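Local coordinates for protein glucose-6-phosphate 1-dehydrogenase (Mycobacterium avium, PDB 4LGV) that probably catalyses the oxidation of glucose 6-phosphate to 6-phosphogluconolactone with a nicotinamide cofactor, the entry step of the oxidative pentose phosphate pathway, at residues 250-255 against 442-447; 336-341 against 478-483. One frame throughout, in Å; residues are numbered along the deposited sequence.

Interaction 1. Residues 250-255 against 442-447; sequences DVVQNH and RIVQPV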
ATOM      1  N   ASP A 250     -24.958 -28.230 -10.690  1.00 33.05           N
ATOM      2  CA  ASP A 250     -23.973 -29.089 -11.329  1.00 31.83           C
ATOM      3  C   ASP A 250     -22.560 -28.538 -11.176  1.00 29.53           C
ATOM      4  O   ASP A 250     -21.671 -29.272 -10.839  1.00 27.41           O
ATOM      5  CB  ASP A 250     -24.314 -29.262 -12.812  1.00 32.23           C
ATOM      6  CG  ASP A 250     -23.447 -30.280 -13.489  1.00 32.96           C
ATOM      7  OD1 ASP A 250     -23.183 -31.335 -12.875  1.00 32.71           O
ATOM      8  OD2 ASP A 250     -23.041 -30.044 -14.657  1.00 33.68           O
ATOM      9  N   VAL A 251     -22.368 -27.250 -11.455  1.00 30.17           N
ATOM     10  CA  VAL A 251     -21.011 -26.631 -11.490  1.00 30.72           C
ATOM     11  C   VAL A 251     -20.768 -25.440 -10.566  1.00 29.49           C
ATOM     12  O   VAL A 251     -19.617 -25.174 -10.171  1.00 30.80           O
ATOM     13  CB  VAL A 251     -20.597 -26.217 -12.931  1.00 32.02           C
ATOM     14  CG1 VAL A 251     -20.579 -27.406 -13.862  1.00 32.65           C
ATOM     15  CG2 VAL A 251     -21.568 -25.199 -13.512  1.00 32.03           C
ATOM     16  N   VAL A 252     -21.817 -24.730 -10.196  1.00 29.33           N
ATOM     17  CA  VAL A 252     -21.641 -23.506  -9.424  1.00 29.26           C
ATOM     18  C   VAL A 252     -21.462 -23.745  -7.922  1.00 28.32           C
ATOM     19  O   VAL A 252     -20.473 -23.280  -7.330  1.00 27.55           O
ATOM     20  CB  VAL A 252     -22.784 -22.504  -9.672  1.00 29.39           C
ATOM     21  CG1 VAL A 252     -22.610 -21.254  -8.817  1.00 29.76           C
ATOM     22  CG2 VAL A 252     -22.803 -22.087 -11.127  1.00 30.10           C
ATOM     23  N   GLN A 253     -22.415 -24.458  -7.336  1.00 28.07           N
ATOM     24  CA  GLN A 253     -22.500 -24.661  -5.895  1.00 28.36           C
ATOM     25  C   GLN A 253     -21.198 -25.142  -5.278  1.00 27.72           C
ATOM     26  O   GLN A 253     -20.790 -24.667  -4.226  1.00 30.17           O
ATOM     27  CB  GLN A 253     -23.643 -25.640  -5.579  1.00 29.05           C
ATOM     28  CG  GLN A 253     -23.783 -26.048  -4.110  1.00 30.16           C
ATOM     29  CD  GLN A 253     -22.949 -27.262  -3.763  1.00 31.86           C
ATOM     30  OE1 GLN A 253     -22.941 -28.236  -4.489  1.00 33.85           O
ATOM     31  NE2 GLN A 253     -22.213 -27.199  -2.653  1.00 33.20           N
ATOM     32  N   ASN A 254     -20.559 -26.088  -5.915  1.00 27.53           N
ATOM     33  CA  ASN A 254     -19.333 -26.703  -5.392  1.00 27.25           C
ATOM     34  C   ASN A 254     -18.119 -26.253  -6.220  1.00 26.03           C
ATOM     35  O   ASN A 254     -17.288 -25.508  -5.735  1.00 24.16           O
ATOM     36  CB  ASN A 254     -19.471 -28.235  -5.364  1.00 28.22           C
ATOM     37  CG  ASN A 254     -18.458 -28.901  -4.474  1.00 29.43           C
ATOM     38  OD1 ASN A 254     -18.051 -28.339  -3.481  1.00 32.32           O
ATOM     39  ND2 ASN A 254     -18.035 -30.101  -4.833  1.00 29.90           N
ATOM     40  N   HIS A 255     -18.043 -26.674  -7.478  1.00 25.20           N
ATOM     41  CA  HIS A 255     -16.837 -26.453  -8.302  1.00 24.84           C
ATOM     42  C   HIS A 255     -16.402 -24.997  -8.404  1.00 24.22           C
ATOM     43  O   HIS A 255     -15.282 -24.644  -7.993  1.00 23.40           O
ATOM     44  CB  HIS A 255     -17.061 -27.041  -9.699  1.00 25.19           C
ATOM     45  CG  HIS A 255     -15.884 -26.940 -10.623  1.00 25.70           C
ATOM     46  ND1 HIS A 255     -14.605 -27.251 -10.235  1.00 25.72           N
ATOM     47  CD2 HIS A 255     -15.799 -26.604 -11.940  1.00 26.13           C
ATOM     48  CE1 HIS A 255     -13.776 -27.078 -11.255  1.00 25.23           C
ATOM     49  NE2 HIS A 255     -14.476 -26.707 -12.307  1.00 25.32           N
ATOM     50  N   ARG A 442     -26.159 -22.211   1.239  1.00 32.10           N
ATOM     51  CA  ARG A 442     -26.794 -20.962   1.676  1.00 31.29           C
ATOM     52  C   ARG A 442     -26.672 -19.905   0.582  1.00 32.48           C
ATOM     53  O   ARG A 442     -27.641 -19.232   0.254  1.00 34.28           O
ATOM     54  CB  ARG A 442     -26.126 -20.442   2.946  1.00 29.98           C
ATOM     55  CG  ARG A 442     -26.558 -19.025   3.333  1.00 28.48           C
ATOM     56  CD  ARG A 442     -25.768 -18.445   4.486  1.00 26.75           C
ATOM     57  NE  ARG A 442     -24.337 -18.270   4.199  1.00 26.04           N
ATOM     58  CZ  ARG A 442     -23.799 -17.318   3.434  1.00 24.88           C
ATOM     59  NH1 ARG A 442     -24.537 -16.419   2.822  1.00 24.95           N
ATOM     60  NH2 ARG A 442     -22.487 -17.247   3.289  1.00 24.81           N
ATOM     61  N   ILE A 443     -25.480 -19.790  -0.003  1.00 30.61           N
ATOM     62  CA  ILE A 443     -25.229 -18.787  -1.024  1.00 30.05           C
ATOM     63  C   ILE A 443     -26.144 -18.939  -2.230  1.00 31.96           C
ATOM     64  O   ILE A 443     -26.731 -17.956  -2.673  1.00 35.06           O
ATOM     65  CB  ILE A 443     -23.749 -18.790  -1.447  1.00 27.88           C
ATOM     66  CG1 ILE A 443     -22.908 -18.265  -0.298  1.00 26.84           C
ATOM     67  CG2 ILE A 443     -23.509 -17.907  -2.645  1.00 27.69           C
ATOM     68  CD1 ILE A 443     -21.450 -18.595  -0.406  1.00 25.99           C
ATOM     69  N   VAL A 444     -26.309 -20.158  -2.730  1.00 33.06           N
ATOM     70  CA  VAL A 444     -27.078 -20.382  -3.987  1.00 34.29           C
ATOM     71  C   VAL A 444     -28.582 -20.553  -3.767  1.00 36.69           C
ATOM     72  O   VAL A 444     -29.363 -20.439  -4.698  1.00 36.57           O
ATOM     73  CB  VAL A 444     -26.555 -21.579  -4.820  1.00 32.88           C
ATOM     74  CG1 VAL A 444     -25.084 -21.413  -5.160  1.00 31.05           C
ATOM     75  CG2 VAL A 444     -26.786 -22.922  -4.121  1.00 33.95           C
ATOM     76  N   GLN A 445     -28.998 -20.826  -2.540  1.00 38.94           N
ATOM     77  CA  GLN A 445     -30.403 -21.178  -2.290  1.00 42.77           C
ATOM     78  C   GLN A 445     -31.448 -20.223  -2.918  1.00 42.76           C
ATOM     79  O   GLN A 445     -32.437 -20.675  -3.420  1.00 42.44           O
ATOM     80  CB  GLN A 445     -30.638 -21.329  -0.789  1.00 45.09           C
ATOM     81  CG  GLN A 445     -31.974 -21.950  -0.471  1.00 50.37           C
ATOM     82  CD  GLN A 445     -32.014 -23.353  -1.030  1.00 56.41           C
ATOM     83  OE1 GLN A 445     -33.002 -23.745  -1.620  1.00 61.98           O
ATOM     84  NE2 GLN A 445     -30.882 -24.071  -0.968  1.00 59.46           N
ATOM     85  N   PRO A 446     -31.220 -18.904  -2.881  1.00 43.59           N
ATOM     86  CA  PRO A 446     -32.278 -18.000  -3.328  1.00 45.17           C
ATOM     87  C   PRO A 446     -32.560 -18.158  -4.799  1.00 49.42           C
ATOM     88  O   PRO A 446     -33.710 -18.044  -5.223  1.00 50.59           O
ATOM     89  CB  PRO A 446     -31.712 -16.612  -3.041  1.00 43.23           C
ATOM     90  CG  PRO A 446     -30.813 -16.826  -1.881  1.00 43.01           C
ATOM     91  CD  PRO A 446     -30.190 -18.193  -2.096  1.00 42.21           C
ATOM     92  N   VAL A 447     -31.525 -18.471  -5.564  1.00 49.46           N
ATOM     93  CA  VAL A 447     -31.685 -18.767  -6.991  1.00 51.16           C
ATOM     94  C   VAL A 447     -32.416 -20.094  -7.236  1.00 50.55           C
ATOM     95  O   VAL A 447     -33.158 -20.244  -8.221  1.00 56.84           O
ATOM     96  CB  VAL A 447     -30.301 -18.739  -7.671  1.00 51.16           C
ATOM     97  CG1 VAL A 447     -30.303 -19.483  -8.980  1.00 57.94           C
ATOM     98  CG2 VAL A 447     -29.892 -17.305  -7.896  1.00 52.67           C
TER
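Val444 pushes both of its methyls toward helix 246-264, where Gln253 and Val252 receive them. CG1 comes up beside the backbone of Gln253, 4.2 Å from its CA, and also meets CG1 of Val252 at 4.4 Å, methyl to methyl. CG2 lies alongside the aliphatic part of Gln253, 4.3 Å from its CG. This two-pronged approach follows from the first torsion of Val444: at -57° its two methyls straddle the backbone N. The contact is apolar and fairly loose, with 97 Å² buried in all, and Val444 supplies about half of that.

Gln253 offers its chain, not its amide. CG stands anti to the backbone N (chi1 175°), which puts that methylene beside Val444, and a bend at the next bond (chi2 -89°) carries the amide away to Thr440, one turn back on helix 434-449, where NE2 hydrogen-bonds OG1. In the C-terminal domain of glucose-6-phosphate dehydrogenase, helix 246-264 lies across one face of the large mixed sheet, and here helix 434-449 packs against its flank. Both helices are irregular at this point: the first has a wider pi-type turn over 250-255, and the second is kinked next to Pro446. Away from Val444, Asn254 ND2 bonds Asp192 OD2 of the DHFLGK sequence, which in relatives lines the sugar-phosphate site and probably does so here. Val251 rests on Ala339 of strand 335-340, and Val252 touches Leu337 of that strand as well as Val444.

Interaction 2. Residues 336-341 against 478-483; sequences FLRAGK and QQPWLP
Arg338 reaches across to the chain at 478-483 with a single nitrogen, NH2, directed at the backbone carbonyl of Gln478. The approach is made at the edge of the guanidinium, with Gln478 O lying near its plane. The direct hydrogen bond is nonetheless weak: NH2 to O measures 3.3 Å and the N-H...O angle is only 122°. A water sits beside it, accepting from Arg338 NH2 at 3.0 Å and placed 2.9 Å from Gln478 O, to which it can donate, though other acceptors compete for its protons; nitrogen, water and carbonyl form a small triangle. Pro480 comes up obliquely, its ring CG 4.2 Å from the same NH2.

Length is what makes this possible, since the two backbones are 11.8 Å apart at their nearest CA atoms, those of Arg338 and Pro480. CG sits between the backbone N and carbonyl carbon (chi1 65°), and from there the chain runs straight out to NE, which hydrogen-bonds Thr228 OG1 on the neighbouring strand and thereby limits rotation of the head group. Strand 335-340 lies inside the big mixed sheet of the C-terminal domain, and its side chains alternate: Leu337 and Ala339 face helix 246-264, whereas Arg338 emerges on the other face, where the C-terminal tail is laid across the strands. The side chain of Gln478 takes no part in the bond, its NE2 going back to Ala476 O. Further along the tail, Pro480 rests on Val347 and Glu349, and the indole of Trp481 makes cation-pi contacts with Arg377 and Arg385.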
ATOM      1  N   PHE A 336     -18.466 -11.640 -11.303  1.00 29.42           N
ATOM      2  CA  PHE A 336     -19.421 -12.169 -12.241  1.00 29.91           C
ATOM      3  C   PHE A 336     -19.005 -13.581 -12.632  1.00 30.05           C
ATOM      4  O   PHE A 336     -17.833 -13.864 -12.882  1.00 29.40           O
ATOM      5  CB  PHE A 336     -19.526 -11.272 -13.497  1.00 30.68           C
ATOM      6  CG  PHE A 336     -20.109  -9.903 -13.225  1.00 28.50           C
ATOM      7  CD1 PHE A 336     -21.465  -9.736 -13.117  1.00 29.29           C
ATOM      8  CD2 PHE A 336     -19.306  -8.825 -13.084  1.00 27.33           C
ATOM      9  CE1 PHE A 336     -22.022  -8.491 -12.836  1.00 29.37           C
ATOM     10  CE2 PHE A 336     -19.830  -7.574 -12.833  1.00 28.51           C
ATOM     11  CZ  PHE A 336     -21.199  -7.398 -12.718  1.00 29.06           C
ATOM     12  N   LEU A 337     -20.001 -14.441 -12.741  1.00 31.10           N
ATOM     13  CA  LEU A 337     -19.778 -15.823 -13.044  1.00 31.38           C
ATOM     14  C   LEU A 337     -20.740 -16.285 -14.142  1.00 33.42           C
ATOM     15  O   LEU A 337     -21.907 -15.926 -14.110  1.00 33.61           O
ATOM     16  CB  LEU A 337     -19.993 -16.593 -11.787  1.00 31.80           C
ATOM     17  CG  LEU A 337     -19.744 -18.066 -11.846  1.00 32.22           C
ATOM     18  CD1 LEU A 337     -19.352 -18.514 -10.440  1.00 31.41           C
ATOM     19  CD2 LEU A 337     -20.982 -18.788 -12.361  1.00 34.45           C
ATOM     20  N   ARG A 338     -20.218 -17.034 -15.121  1.00 31.85           N
ATOM     21  CA  ARG A 338     -21.034 -17.635 -16.149  1.00 32.63           C
ATOM     22  C   ARG A 338     -20.557 -19.039 -16.406  1.00 33.82           C
ATOM     23  O   ARG A 338     -19.345 -19.324 -16.428  1.00 33.13           O
ATOM     24  CB  ARG A 338     -21.036 -16.830 -17.432  1.00 32.36           C
ATOM     25  CG  ARG A 338     -19.710 -16.745 -18.131  1.00 32.33           C
ATOM     26  CD  ARG A 338     -19.803 -15.910 -19.400  1.00 31.62           C
ATOM     27  NE  ARG A 338     -18.461 -15.682 -19.943  1.00 32.07           N
ATOM     28  CZ  ARG A 338     -18.202 -15.140 -21.118  1.00 32.90           C
ATOM     29  NH1 ARG A 338     -19.196 -14.755 -21.899  1.00 34.21           N
ATOM     30  NH2 ARG A 338     -16.947 -14.996 -21.535  1.00 32.34           N
ATOM     31  N   ALA A 339     -21.525 -19.939 -16.511  1.00 34.27           N
ATOM     32  CA  ALA A 339     -21.253 -21.352 -16.770  1.00 33.96           C
ATOM     33  C   ALA A 339     -22.346 -21.920 -17.670  1.00 35.23           C
ATOM     34  O   ALA A 339     -23.516 -21.616 -17.495  1.00 35.87           O
ATOM     35  CB  ALA A 339     -21.196 -22.106 -15.478  1.00 32.21           C
ATOM     36  N   GLY A 340     -21.974 -22.749 -18.634  1.00 37.17           N
ATOM     37  CA  GLY A 340     -22.975 -23.349 -19.475  1.00 37.25           C
ATOM     38  C   GLY A 340     -22.561 -24.396 -20.471  1.00 36.35           C
ATOM     39  O   GLY A 340     -21.411 -24.464 -20.878  1.00 35.95           O
ATOM     40  N   LYS A 341     -23.549 -25.205 -20.854  1.00 36.53           N
ATOM     41  CA  LYS A 341     -23.416 -26.236 -21.887  1.00 36.76           C
ATOM     42  C   LYS A 341     -23.600 -25.644 -23.276  1.00 36.75           C
ATOM     43  O   LYS A 341     -24.275 -24.634 -23.456  1.00 36.20           O
ATOM     44  CB  LYS A 341     -24.481 -27.317 -21.693  1.00 36.03           C
ATOM     45  CG  LYS A 341     -24.415 -28.001 -20.340  1.00 35.54           C
ATOM     46  CD  LYS A 341     -23.222 -28.954 -20.249  1.00 35.02           C
ATOM     47  CE  LYS A 341     -23.278 -29.736 -18.962  1.00 34.75           C
ATOM     48  NZ  LYS A 341     -22.099 -30.598 -18.796  1.00 35.45           N
ATOM     49  N   GLN A 478     -15.143 -10.732 -21.830  1.00 39.77           N
ATOM     50  CA  GLN A 478     -14.057 -10.779 -22.805  1.00 40.20           C
ATOM     51  C   GLN A 478     -14.009 -12.173 -23.446  1.00 40.44           C
ATOM     52  O   GLN A 478     -14.542 -13.153 -22.889  1.00 40.37           O
ATOM     53  CB  GLN A 478     -12.698 -10.559 -22.133  1.00 39.04           C
ATOM     54  CG  GLN A 478     -12.569  -9.302 -21.294  1.00 38.57           C
ATOM     55  CD  GLN A 478     -12.558  -8.040 -22.126  1.00 40.00           C
ATOM     56  OE1 GLN A 478     -11.734  -7.902 -22.994  1.00 40.83           O
ATOM     57  NE2 GLN A 478     -13.508  -7.131 -21.880  1.00 41.21           N
ATOM     58  N   GLN A 479     -13.383 -12.248 -24.615  1.00 40.95           N
ATOM     59  CA  GLN A 479     -13.095 -13.552 -25.236  0.50 41.13           C
ATOM     60  C   GLN A 479     -12.123 -14.297 -24.341  1.00 39.10           C
ATOM     61  O   GLN A 479     -11.084 -13.760 -23.968  1.00 38.43           O
ATOM     62  CB  GLN A 479     -12.506 -13.473 -26.656  0.50 43.17           C
ATOM     63  CG  GLN A 479     -13.420 -14.005 -27.791  0.50 45.61           C
ATOM     64  CD  GLN A 479     -13.502 -15.552 -27.955  0.50 45.77           C
ATOM     65  OE1 GLN A 479     -12.582 -16.323 -27.600  0.50 45.06           O
ATOM     66  NE2 GLN A 479     -14.621 -15.996 -28.526  0.50 46.59           N
ATOM     67  N   PRO A 480     -12.442 -15.548 -24.005  1.00 37.56           N
ATOM     68  CA  PRO A 480     -11.573 -16.276 -23.118  1.00 35.84           C
ATOM     69  C   PRO A 480     -10.263 -16.620 -23.745  1.00 35.51           C
ATOM     70  O   PRO A 480     -10.183 -16.797 -24.953  1.00 36.79           O
ATOM     71  CB  PRO A 480     -12.342 -17.571 -22.824  1.00 36.08           C
ATOM     72  CG  PRO A 480     -13.737 -17.245 -23.116  1.00 36.93           C
ATOM     73  CD  PRO A 480     -13.655 -16.324 -24.302  1.00 38.27           C
ATOM     74  N   TRP A 481      -9.247 -16.741 -22.896  1.00 33.59           N
ATOM     75  CA  TRP A 481      -7.953 -17.179 -23.319  1.00 33.84           C
ATOM     76  C   TRP A 481      -7.915 -18.683 -23.569  1.00 34.70           C
ATOM     77  O   TRP A 481      -7.887 -19.464 -22.634  1.00 33.45           O
ATOM     78  CB  TRP A 481      -6.928 -16.779 -22.268  1.00 32.52           C
ATOM     79  CG  TRP A 481      -5.570 -17.241 -22.570  1.00 32.94           C
ATOM     80  CD1 TRP A 481      -4.964 -17.290 -23.772  1.00 34.20           C
ATOM     81  CD2 TRP A 481      -4.620 -17.674 -21.617  1.00 32.64           C
ATOM     82  NE1 TRP A 481      -3.698 -17.737 -23.647  1.00 34.77           N
ATOM     83  CE2 TRP A 481      -3.446 -17.987 -22.322  1.00 33.94           C
ATOM     84  CE3 TRP A 481      -4.644 -17.843 -20.224  1.00 31.58           C
ATOM     85  CZ2 TRP A 481      -2.278 -18.472 -21.676  1.00 34.19           C
ATOM     86  CZ3 TRP A 481      -3.482 -18.313 -19.588  1.00 32.10           C
ATOM     87  CH2 TRP A 481      -2.327 -18.637 -20.317  1.00 33.16           C
ATOM     88  N   LEU A 482      -7.846 -19.067 -24.847  1.00 37.08           N
ATOM     89  CA  LEU A 482      -7.801 -20.485 -25.234  1.00 38.60           C
ATOM     90  C   LEU A 482      -6.389 -21.034 -25.365  1.00 40.22           C
ATOM     91  O   LEU A 482      -5.463 -20.316 -25.763  1.00 40.66           O
ATOM     92  CB  LEU A 482      -8.543 -20.701 -26.544  1.00 40.13           C
ATOM     93  CG  LEU A 482      -9.947 -20.063 -26.589  1.00 39.89           C
ATOM     94  CD1 LEU A 482     -10.553 -20.145 -27.985  1.00 41.30           C
ATOM     95  CD2 LEU A 482     -10.863 -20.697 -25.561  1.00 38.50           C
ATOM     96  N   PRO A 483      -6.237 -22.356 -25.126  1.00 41.67           N
ATOM     97  CA  PRO A 483      -4.979 -23.035 -25.431  1.00 43.81           C
ATOM     98  C   PRO A 483      -4.633 -22.930 -26.892  1.00 47.33           C
ATOM     99  O   PRO A 483      -5.535 -22.852 -27.717  1.00 48.01           O
ATOM    100  CB  PRO A 483      -5.244 -24.500 -25.078  1.00 44.24           C
ATOM    101  CG  PRO A 483      -6.564 -24.553 -24.363  1.00 42.37           C
ATOM    102  CD  PRO A 483      -7.286 -23.269 -24.623  1.00 41.17           C
TER
HETATM  103  O   HOH W   1     -14.094 -14.757 -20.548  1.00 31.32           O

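Overall arrangement
Going from the N terminus, the chain passes through the parallel-sheet nucleotide-binding domain before it reaches 250-255, then strand segment 336-341, then 442-447, and finally 478-483 in the tail. Interaction 1 closes a loop of 186 intervening residues and interaction 2 one of 136; because their segments alternate, the two loops cross rather than nest. The centres are about 18 Å apart, yet the first segments of both touch: Val251 CG2 lies 3.7 Å from Ala339 CB. Strand 335-340 is therefore the shared element, part of the mixed sheet, with helix 246-264, backed by helix 434-449, on one face and the C-terminal tail on the other.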